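Local coordinates for protein putative aminooxidase (Propionibacterium acnes, PDB 2BA9) that binds flavin-adenine dinucleotide and isomerises polyunsaturated fatty acids, producing conjugated linoleic acid, at residues R303-H315 / I325-K339. Numbering follows the deposited sequence.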
ATOM      1  N   ARG A 303       7.197  14.196 -11.239  1.00 26.82           N
ATOM      2  CA  ARG A 303       7.802  15.360 -10.620  1.00 27.27           C
ATOM      3  C   ARG A 303       6.779  16.078  -9.735  1.00 27.38           C
ATOM      4  O   ARG A 303       5.621  16.235 -10.140  1.00 27.40           O
ATOM      5  CB  ARG A 303       8.198  16.370 -11.690  1.00 28.31           C
ATOM      6  CG  ARG A 303       9.305  15.955 -12.599  1.00 30.71           C
ATOM      7  CD  ARG A 303       9.822  17.156 -13.399  1.00 34.60           C
ATOM      8  NE  ARG A 303       9.117  17.343 -14.674  1.00 36.79           N
ATOM      9  CZ  ARG A 303       8.430  18.426 -15.038  1.00 37.84           C
ATOM     10  NH1 ARG A 303       8.328  19.482 -14.241  1.00 39.38           N
ATOM     11  NH2 ARG A 303       7.860  18.459 -16.231  1.00 37.97           N
ATOM     12  N   PRO A 304       7.203  16.581  -8.563  1.00 27.21           N
ATOM     13  CA  PRO A 304       6.323  17.359  -7.676  1.00 27.36           C
ATOM     14  C   PRO A 304       5.693  18.566  -8.371  1.00 27.71           C
ATOM     15  O   PRO A 304       4.564  18.945  -8.077  1.00 28.14           O
ATOM     16  CB  PRO A 304       7.279  17.817  -6.575  1.00 27.49           C
ATOM     17  CG  PRO A 304       8.334  16.778  -6.552  1.00 27.15           C
ATOM     18  CD  PRO A 304       8.550  16.450  -7.988  1.00 27.25           C
ATOM     19  N   GLU A 305       6.442  19.142  -9.309  1.00 27.95           N
ATOM     20  CA  GLU A 305       5.992  20.240 -10.147  1.00 27.53           C
ATOM     21  C   GLU A 305       4.806  19.840 -11.018  1.00 27.03           C
ATOM     22  O   GLU A 305       4.092  20.703 -11.536  1.00 27.38           O
ATOM     23  CB  GLU A 305       7.152  20.681 -11.051  1.00 27.78           C
ATOM     24  CG  GLU A 305       8.307  21.358 -10.319  1.00 28.42           C
ATOM     25  CD  GLU A 305       9.371  20.421  -9.734  1.00 28.32           C
ATOM     26  OE1 GLU A 305       9.346  19.186  -9.954  1.00 28.24           O
ATOM     27  OE2 GLU A 305      10.260  20.955  -9.039  1.00 29.22           O
ATOM     28  N   ARG A 306       4.603  18.536 -11.189  1.00 26.22           N
ATOM     29  CA  ARG A 306       3.504  18.012 -11.996  1.00 25.50           C
ATOM     30  C   ARG A 306       2.411  17.296 -11.181  1.00 24.99           C
ATOM     31  O   ARG A 306       1.572  16.582 -11.744  1.00 24.35           O
ATOM     32  CB  ARG A 306       4.078  17.078 -13.071  1.00 25.10           C
ATOM     33  CG  ARG A 306       4.937  17.781 -14.107  1.00 25.11           C
ATOM     34  CD  ARG A 306       4.147  18.741 -15.009  1.00 23.87           C
ATOM     35  NE  ARG A 306       3.311  18.030 -15.975  1.00 22.53           N
ATOM     36  CZ  ARG A 306       2.572  18.619 -16.909  1.00 23.89           C
ATOM     37  NH1 ARG A 306       2.579  19.937 -17.041  1.00 25.44           N
ATOM     38  NH2 ARG A 306       1.832  17.886 -17.731  1.00 24.68           N
ATOM     39  N   LEU A 307       2.393  17.523  -9.865  1.00 24.47           N
ATOM     40  CA  LEU A 307       1.357  16.966  -8.989  1.00 23.89           C
ATOM     41  C   LEU A 307      -0.057  17.176  -9.538  1.00 24.24           C
ATOM     42  O   LEU A 307      -0.404  18.267  -9.947  1.00 24.00           O
ATOM     43  CB  LEU A 307       1.445  17.612  -7.610  1.00 23.74           C
ATOM     44  CG  LEU A 307       0.658  16.955  -6.487  1.00 23.49           C
ATOM     45  CD1 LEU A 307       1.230  15.595  -6.182  1.00 21.67           C
ATOM     46  CD2 LEU A 307       0.682  17.846  -5.217  1.00 22.07           C
ATOM     47  N   GLY A 308      -0.865  16.119  -9.534  1.00 24.82           N
ATOM     48  CA  GLY A 308      -2.241  16.189 -10.027  1.00 24.75           C
ATOM     49  C   GLY A 308      -2.354  15.602 -11.412  1.00 24.57           C
ATOM     50  O   GLY A 308      -3.451  15.266 -11.868  1.00 24.59           O
ATOM     51  N   HIS A 309      -1.222  15.465 -12.101  1.00 24.43           N
ATOM     52  CA  HIS A 309      -1.248  14.892 -13.450  1.00 24.10           C
ATOM     53  C   HIS A 309      -1.256  13.381 -13.395  1.00 23.68           C
ATOM     54  O   HIS A 309      -0.842  12.793 -12.413  1.00 23.81           O
ATOM     55  CB  HIS A 309      -0.092  15.431 -14.299  1.00 24.11           C
ATOM     56  CG  HIS A 309      -0.356  16.798 -14.842  1.00 22.85           C
ATOM     57  ND1 HIS A 309      -1.176  17.013 -15.929  1.00 24.11           N
ATOM     58  CD2 HIS A 309       0.044  18.024 -14.425  1.00 23.85           C
ATOM     59  CE1 HIS A 309      -1.250  18.312 -16.176  1.00 23.39           C
ATOM     60  NE2 HIS A 309      -0.535  18.950 -15.266  1.00 22.46           N
ATOM     61  N   VAL A 310      -1.749  12.754 -14.453  1.00 24.27           N
ATOM     62  CA  VAL A 310      -1.704  11.294 -14.575  1.00 23.82           C
ATOM     63  C   VAL A 310      -0.258  10.818 -14.716  1.00 23.85           C
ATOM     64  O   VAL A 310       0.457  11.243 -15.621  1.00 23.71           O
ATOM     65  CB  VAL A 310      -2.494  10.801 -15.797  1.00 24.10           C
ATOM     66  CG1 VAL A 310      -2.293   9.291 -15.996  1.00 23.85           C
ATOM     67  CG2 VAL A 310      -3.978  11.139 -15.668  1.00 21.45           C
ATOM     68  N   MET A 311       0.142   9.909 -13.830  1.00 23.50           N
ATOM     69  CA  MET A 311       1.497   9.373 -13.804  1.00 23.76           C
ATOM     70  C   MET A 311       1.619   8.016 -14.500  1.00 23.35           C
ATOM     71  O   MET A 311       2.704   7.609 -14.883  1.00 23.00           O
ATOM     72  CB  MET A 311       1.963   9.235 -12.362  1.00 24.00           C
ATOM     73  CG  MET A 311       1.826  10.515 -11.564  1.00 24.02           C
ATOM     74  SD  MET A 311       2.479  10.295  -9.907  1.00 26.77           S
ATOM     75  CE  MET A 311       1.152   9.369  -9.144  1.00 26.57           C
ATOM     76  N   VAL A 312       0.494   7.329 -14.645  1.00 23.56           N
ATOM     77  CA  VAL A 312       0.459   6.003 -15.227  1.00 23.58           C
ATOM     78  C   VAL A 312      -0.990   5.648 -15.501  1.00 23.68           C
ATOM     79  O   VAL A 312      -1.905   6.166 -14.850  1.00 23.05           O
ATOM     80  CB  VAL A 312       1.100   4.935 -14.300  1.00 23.74           C
ATOM     81  CG1 VAL A 312       0.412   4.918 -12.946  1.00 24.42           C
ATOM     82  CG2 VAL A 312       1.057   3.538 -14.947  1.00 24.42           C
ATOM     83  N   TYR A 313      -1.199   4.802 -16.507  1.00 24.07           N
ATOM     84  CA  TYR A 313      -2.517   4.224 -16.743  1.00 23.88           C
ATOM     85  C   TYR A 313      -2.369   2.747 -17.022  1.00 23.76           C
ATOM     86  O   TYR A 313      -1.345   2.309 -17.527  1.00 23.38           O
ATOM     87  CB  TYR A 313      -3.278   4.945 -17.857  1.00 24.00           C
ATOM     88  CG  TYR A 313      -2.578   5.017 -19.187  1.00 23.35           C
ATOM     89  CD1 TYR A 313      -2.613   3.949 -20.083  1.00 22.76           C
ATOM     90  CD2 TYR A 313      -1.898   6.166 -19.568  1.00 22.86           C
ATOM     91  CE1 TYR A 313      -1.973   4.031 -21.308  1.00 22.17           C
ATOM     92  CE2 TYR A 313      -1.258   6.253 -20.781  1.00 23.27           C
ATOM     93  CZ  TYR A 313      -1.297   5.189 -21.659  1.00 22.75           C
ATOM     94  OH  TYR A 313      -0.644   5.293 -22.886  1.00 22.74           O
ATOM     95  N   TYR A 314      -3.409   2.001 -16.676  1.00 24.03           N
ATOM     96  CA  TYR A 314      -3.401   0.547 -16.726  1.00 24.37           C
ATOM     97  C   TYR A 314      -4.278  -0.034 -17.839  1.00 24.60           C
ATOM     98  O   TYR A 314      -5.500   0.146 -17.838  1.00 24.76           O
ATOM     99  CB  TYR A 314      -3.849   0.030 -15.359  1.00 24.48           C
ATOM    100  CG  TYR A 314      -3.970  -1.465 -15.199  1.00 24.11           C
ATOM    101  CD1 TYR A 314      -3.102  -2.342 -15.831  1.00 23.20           C
ATOM    102  CD2 TYR A 314      -4.941  -1.989 -14.369  1.00 24.48           C
ATOM    103  CE1 TYR A 314      -3.227  -3.717 -15.661  1.00 24.11           C
ATOM    104  CE2 TYR A 314      -5.074  -3.333 -14.186  1.00 25.94           C
ATOM    105  CZ  TYR A 314      -4.221  -4.203 -14.834  1.00 25.08           C
ATOM    106  OH  TYR A 314      -4.365  -5.542 -14.621  1.00 23.54           O
ATOM    107  N   HIS A 315      -3.618  -0.723 -18.776  1.00 24.77           N
ATOM    108  CA  HIS A 315      -4.232  -1.520 -19.842  1.00 24.55           C
ATOM    109  C   HIS A 315      -4.384  -2.982 -19.385  1.00 24.59           C
ATOM    110  O   HIS A 315      -3.409  -3.714 -19.311  1.00 24.09           O
ATOM    111  CB  HIS A 315      -3.332  -1.435 -21.099  1.00 24.58           C
ATOM    112  CG  HIS A 315      -3.861  -2.144 -22.316  1.00 23.69           C
ATOM    113  ND1 HIS A 315      -3.309  -3.315 -22.791  1.00 25.56           N
ATOM    114  CD2 HIS A 315      -4.850  -1.819 -23.183  1.00 24.28           C
ATOM    115  CE1 HIS A 315      -3.947  -3.693 -23.888  1.00 25.48           C
ATOM    116  NE2 HIS A 315      -4.889  -2.803 -24.148  1.00 23.60           N
ATOM    117  N   ILE A 325      -9.935   1.244 -18.542  1.00 24.93           N
ATOM    118  CA  ILE A 325      -8.552   1.671 -18.423  1.00 25.00           C
ATOM    119  C   ILE A 325      -8.537   2.587 -17.215  1.00 25.54           C
ATOM    120  O   ILE A 325      -9.273   3.577 -17.182  1.00 25.57           O
ATOM    121  CB  ILE A 325      -8.102   2.484 -19.661  1.00 24.52           C
ATOM    122  CG1 ILE A 325      -8.189   1.639 -20.943  1.00 24.79           C
ATOM    123  CG2 ILE A 325      -6.723   3.060 -19.444  1.00 24.45           C
ATOM    124  CD1 ILE A 325      -7.151   0.529 -21.097  1.00 23.04           C
ATOM    125  N   THR A 326      -7.744   2.250 -16.204  1.00 25.92           N
ATOM    126  CA  THR A 326      -7.706   3.062 -14.994  1.00 26.23           C
ATOM    127  C   THR A 326      -6.508   4.018 -15.065  1.00 25.97           C
ATOM    128  O   THR A 326      -5.454   3.684 -15.628  1.00 25.32           O
ATOM    129  CB  THR A 326      -7.677   2.203 -13.685  1.00 26.81           C
ATOM    130  OG1 THR A 326      -6.668   1.192 -13.775  1.00 27.13           O
ATOM    131  CG2 THR A 326      -9.035   1.547 -13.421  1.00 26.75           C
ATOM    132  N   THR A 327      -6.698   5.209 -14.504  1.00 26.04           N
ATOM    133  CA  THR A 327      -5.672   6.243 -14.448  1.00 25.91           C
ATOM    134  C   THR A 327      -5.342   6.534 -12.999  1.00 26.60           C
ATOM    135  O   THR A 327      -6.191   6.350 -12.111  1.00 26.96           O
ATOM    136  CB  THR A 327      -6.136   7.569 -15.107  1.00 25.65           C
ATOM    137  OG1 THR A 327      -7.093   8.212 -14.260  1.00 24.05           O
ATOM    138  CG2 THR A 327      -6.739   7.329 -16.495  1.00 25.63           C
ATOM    139  N   TYR A 328      -4.121   7.030 -12.778  1.00 26.78           N
ATOM    140  CA  TYR A 328      -3.553   7.225 -11.438  1.00 26.56           C
ATOM    141  C   TYR A 328      -2.862   8.580 -11.328  1.00 26.04           C
ATOM    142  O   TYR A 328      -1.970   8.887 -12.117  1.00 25.78           O
ATOM    143  CB  TYR A 328      -2.563   6.092 -11.143  1.00 26.24           C
ATOM    144  CG  TYR A 328      -3.197   4.720 -11.315  1.00 27.12           C
ATOM    145  CD1 TYR A 328      -3.706   4.016 -10.219  1.00 25.48           C
ATOM    146  CD2 TYR A 328      -3.317   4.145 -12.577  1.00 26.51           C
ATOM    147  CE1 TYR A 328      -4.318   2.790 -10.384  1.00 25.28           C
ATOM    148  CE2 TYR A 328      -3.918   2.916 -12.751  1.00 26.79           C
ATOM    149  CZ  TYR A 328      -4.414   2.237 -11.646  1.00 26.13           C
ATOM    150  OH  TYR A 328      -5.013   1.019 -11.823  1.00 24.93           O
ATOM    151  N   LEU A 329      -3.282   9.383 -10.356  1.00 25.72           N
ATOM    152  CA  LEU A 329      -2.640  10.675 -10.062  1.00 25.53           C
ATOM    153  C   LEU A 329      -2.597  10.890  -8.561  1.00 25.97           C
ATOM    154  O   LEU A 329      -3.353  10.257  -7.792  1.00 27.26           O
ATOM    155  CB  LEU A 329      -3.392  11.845 -10.722  1.00 25.13           C
ATOM    156  CG  LEU A 329      -4.880  12.055 -10.350  1.00 24.18           C
ATOM    157  CD1 LEU A 329      -5.079  12.796  -9.050  1.00 24.22           C
ATOM    158  CD2 LEU A 329      -5.659  12.758 -11.468  1.00 23.55           C
ATOM    159  N   LEU A 330      -1.727  11.798  -8.138  1.00 26.11           N
ATOM    160  CA  LEU A 330      -1.599  12.134  -6.723  1.00 26.06           C
ATOM    161  C   LEU A 330      -2.032  13.578  -6.465  1.00 25.93           C
ATOM    162  O   LEU A 330      -1.726  14.481  -7.251  1.00 26.07           O
ATOM    163  CB  LEU A 330      -0.163  11.940  -6.242  1.00 25.47           C
ATOM    164  CG  LEU A 330       0.181  10.589  -5.634  1.00 23.81           C
ATOM    165  CD1 LEU A 330       1.686  10.540  -5.446  1.00 22.30           C
ATOM    166  CD2 LEU A 330      -0.571  10.371  -4.325  1.00 19.61           C
ATOM    167  N   ARG A 331      -2.710  13.774  -5.341  1.00 26.02           N
ATOM    168  CA  ARG A 331      -3.310  15.058  -5.003  1.00 26.72           C
ATOM    169  C   ARG A 331      -2.547  15.864  -3.956  1.00 26.63           C
ATOM    170  O   ARG A 331      -2.894  17.013  -3.710  1.00 27.18           O
ATOM    171  CB  ARG A 331      -4.761  14.862  -4.537  1.00 26.22           C
ATOM    172  CG  ARG A 331      -5.667  14.380  -5.664  1.00 27.73           C
ATOM    173  CD  ARG A 331      -7.112  14.167  -5.258  1.00 29.42           C
ATOM    174  NE  ARG A 331      -7.590  15.171  -4.319  1.00 30.01           N
ATOM    175  CZ  ARG A 331      -8.789  15.161  -3.752  1.00 33.64           C
ATOM    176  NH1 ARG A 331      -9.673  14.220  -4.060  1.00 34.38           N
ATOM    177  NH2 ARG A 331      -9.116  16.121  -2.889  1.00 35.48           N
ATOM    178  N   ASN A 332      -1.505  15.293  -3.369  1.00 26.74           N
ATOM    179  CA  ASN A 332      -0.798  15.963  -2.275  1.00 26.66           C
ATOM    180  C   ASN A 332       0.722  15.814  -2.352  1.00 26.33           C
ATOM    181  O   ASN A 332       1.242  14.873  -2.945  1.00 26.20           O
ATOM    182  CB  ASN A 332      -1.288  15.413  -0.941  1.00 26.82           C
ATOM    183  CG  ASN A 332      -0.806  13.994  -0.704  1.00 28.66           C
ATOM    184  OD1 ASN A 332      -1.233  13.058  -1.394  1.00 31.93           O
ATOM    185  ND2 ASN A 332       0.132  13.835   0.219  1.00 28.94           N
ATOM    186  N   HIS A 333       1.411  16.765  -1.722  1.00 26.12           N
ATOM    187  CA  HIS A 333       2.860  16.743  -1.548  1.00 26.01           C
ATOM    188  C   HIS A 333       3.159  17.770  -0.432  1.00 25.79           C
ATOM    189  O   HIS A 333       2.463  18.793  -0.325  1.00 25.30           O
ATOM    190  CB  HIS A 333       3.532  17.125  -2.877  1.00 25.56           C
ATOM    191  CG  HIS A 333       5.029  17.087  -2.863  1.00 25.27           C
ATOM    192  ND1 HIS A 333       5.794  18.105  -2.338  1.00 23.61           N
ATOM    193  CD2 HIS A 333       5.903  16.183  -3.364  1.00 24.63           C
ATOM    194  CE1 HIS A 333       7.072  17.820  -2.491  1.00 23.06           C
ATOM    195  NE2 HIS A 333       7.169  16.658  -3.111  1.00 24.10           N
ATOM    196  N   PRO A 334       4.171  17.504   0.410  1.00 26.07           N
ATOM    197  CA  PRO A 334       4.480  18.468   1.491  1.00 26.25           C
ATOM    198  C   PRO A 334       4.749  19.919   1.058  1.00 25.93           C
ATOM    199  O   PRO A 334       4.479  20.838   1.817  1.00 26.17           O
ATOM    200  CB  PRO A 334       5.740  17.878   2.143  1.00 25.99           C
ATOM    201  CG  PRO A 334       5.693  16.433   1.808  1.00 26.31           C
ATOM    202  CD  PRO A 334       5.072  16.338   0.449  1.00 25.96           C
ATOM    203  N   ASP A 335       5.290  20.110  -0.138  1.00 26.04           N
ATOM    204  CA  ASP A 335       5.681  21.436  -0.619  1.00 25.98           C
ATOM    205  C   ASP A 335       4.559  22.227  -1.314  1.00 25.56           C
ATOM    206  O   ASP A 335       4.750  23.413  -1.670  1.00 25.12           O
ATOM    207  CB  ASP A 335       6.907  21.299  -1.530  1.00 26.10           C
ATOM    208  CG  ASP A 335       8.160  20.910  -0.761  1.00 27.11           C
ATOM    209  OD1 ASP A 335       8.086  20.826   0.481  1.00 26.75           O
ATOM    210  OD2 ASP A 335       9.218  20.676  -1.394  1.00 28.83           O
ATOM    211  N   TYR A 336       3.393  21.582  -1.476  1.00 25.36           N
ATOM    212  CA  TYR A 336       2.247  22.160  -2.190  1.00 24.95           C
ATOM    213  C   TYR A 336       0.915  22.018  -1.445  1.00 24.34           C
ATOM    214  O   TYR A 336       0.724  21.118  -0.623  1.00 24.03           O
ATOM    215  CB  TYR A 336       2.089  21.483  -3.552  1.00 25.74           C
ATOM    216  CG  TYR A 336       3.279  21.648  -4.472  1.00 26.66           C
ATOM    217  CD1 TYR A 336       3.308  22.677  -5.417  1.00 27.11           C
ATOM    218  CD2 TYR A 336       4.360  20.785  -4.403  1.00 26.62           C
ATOM    219  CE1 TYR A 336       4.386  22.840  -6.266  1.00 27.75           C
ATOM    220  CE2 TYR A 336       5.461  20.939  -5.260  1.00 28.05           C
ATOM    221  CZ  TYR A 336       5.467  21.966  -6.187  1.00 28.07           C
ATOM    222  OH  TYR A 336       6.546  22.128  -7.031  1.00 28.00           O
ATOM    223  N   ALA A 337      -0.011  22.910  -1.768  1.00 23.74           N
ATOM    224  CA  ALA A 337      -1.394  22.798  -1.295  1.00 23.47           C
ATOM    225  C   ALA A 337      -2.050  21.641  -2.039  1.00 23.64           C
ATOM    226  O   ALA A 337      -1.665  21.341  -3.178  1.00 22.82           O
ATOM    227  CB  ALA A 337      -2.125  24.068  -1.533  1.00 22.48           C
ATOM    228  N   ASP A 338      -3.017  20.981  -1.401  1.00 23.98           N
ATOM    229  CA  ASP A 338      -3.675  19.828  -2.025  1.00 24.47           C
ATOM    230  C   ASP A 338      -4.311  20.262  -3.336  1.00 25.25           C
ATOM    231  O   ASP A 338      -4.834  21.377  -3.446  1.00 24.31           O
ATOM    232  CB  ASP A 338      -4.792  19.252  -1.140  1.00 24.34           C
ATOM    233  CG  ASP A 338      -4.276  18.618   0.137  1.00 23.58           C
ATOM    234  OD1 ASP A 338      -3.053  18.408   0.251  1.00 21.65           O
ATOM    235  OD2 ASP A 338      -5.117  18.338   1.022  1.00 21.99           O
ATOM    236  N   LYS A 339      -4.278  19.372  -4.320  1.00 26.36           N
ATOM    237  CA  LYS A 339      -4.998  19.597  -5.571  1.00 27.18           C
ATOM    238  C   LYS A 339      -6.451  19.170  -5.363  1.00 27.53           C
ATOM    239  O   LYS A 339      -6.696  18.228  -4.625  1.00 28.86           O
ATOM    240  CB  LYS A 339      -4.346  18.794  -6.699  1.00 26.93           C
ATOM    241  CG  LYS A 339      -2.876  19.104  -6.949  1.00 27.68           C
ATOM    242  CD  LYS A 339      -2.626  20.592  -7.212  1.00 29.33           C
ATOM    243  CE  LYS A 339      -1.295  20.832  -7.890  1.00 29.82           C
ATOM    244  NZ  LYS A 339      -0.942  22.293  -7.972  1.00 31.84           N
TER
HETATM  245  O   HOH W   1      -0.068  13.007  -9.942  1.00 11.74           O
HETATM  246  O   HOH W   2      -7.555  -1.165 -16.334  1.00 20.23           O
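Pro304 CB lies over one face of the His333 imidazole, 4.0 Å from the ring centroid, a CH-pi contact; Pro334 CD covers the opposite face. His333 NE2 bonds to Asp174 and its ND1 accepts the amide of Asp335, so both ring nitrogens are engaged and the rotation of the ring is fixed. Tyr336 turns a face to the carbonyl oxygen of Pro304, with CE2 3.6 Å from Pro304 O. The Tyr328 ring instead presents an edge, its CD2 3.4 Å from Val312 O, while Val312 CG1 packs on Tyr328 CB. Thr326 OG1 meets the edge of the Tyr314 ring and shares a 2.6 Å hydrogen bond with Tyr328 OH, tying the phenol to its own strand. With CG anti to the backbone N (chi1 -167°), Leu307 directs CD1 between the carbonyl oxygens of Leu330 and Asn332. Antiparallel pairing is evidenced by the 164° angle between strands 310-315 and 325-330 and by two straight bonds, Met311 N to Tyr328 O (170° at the hydrogen) and Tyr314 N to Thr326 O. One water accepts from Gly308 N and Leu330 N and donates to His309 O. This beta hairpin lies inside a mixed sheet: strand 295-297 flanks 310-315, and strand 277-288 flanks 325-330. Tyr328, about 4 Å from the flavin at nearest atoms, belongs to the cofactor pocket; helix 166-170 touches Met311 and Val312, whereas helix 341-355 packs against His309 and Leu329.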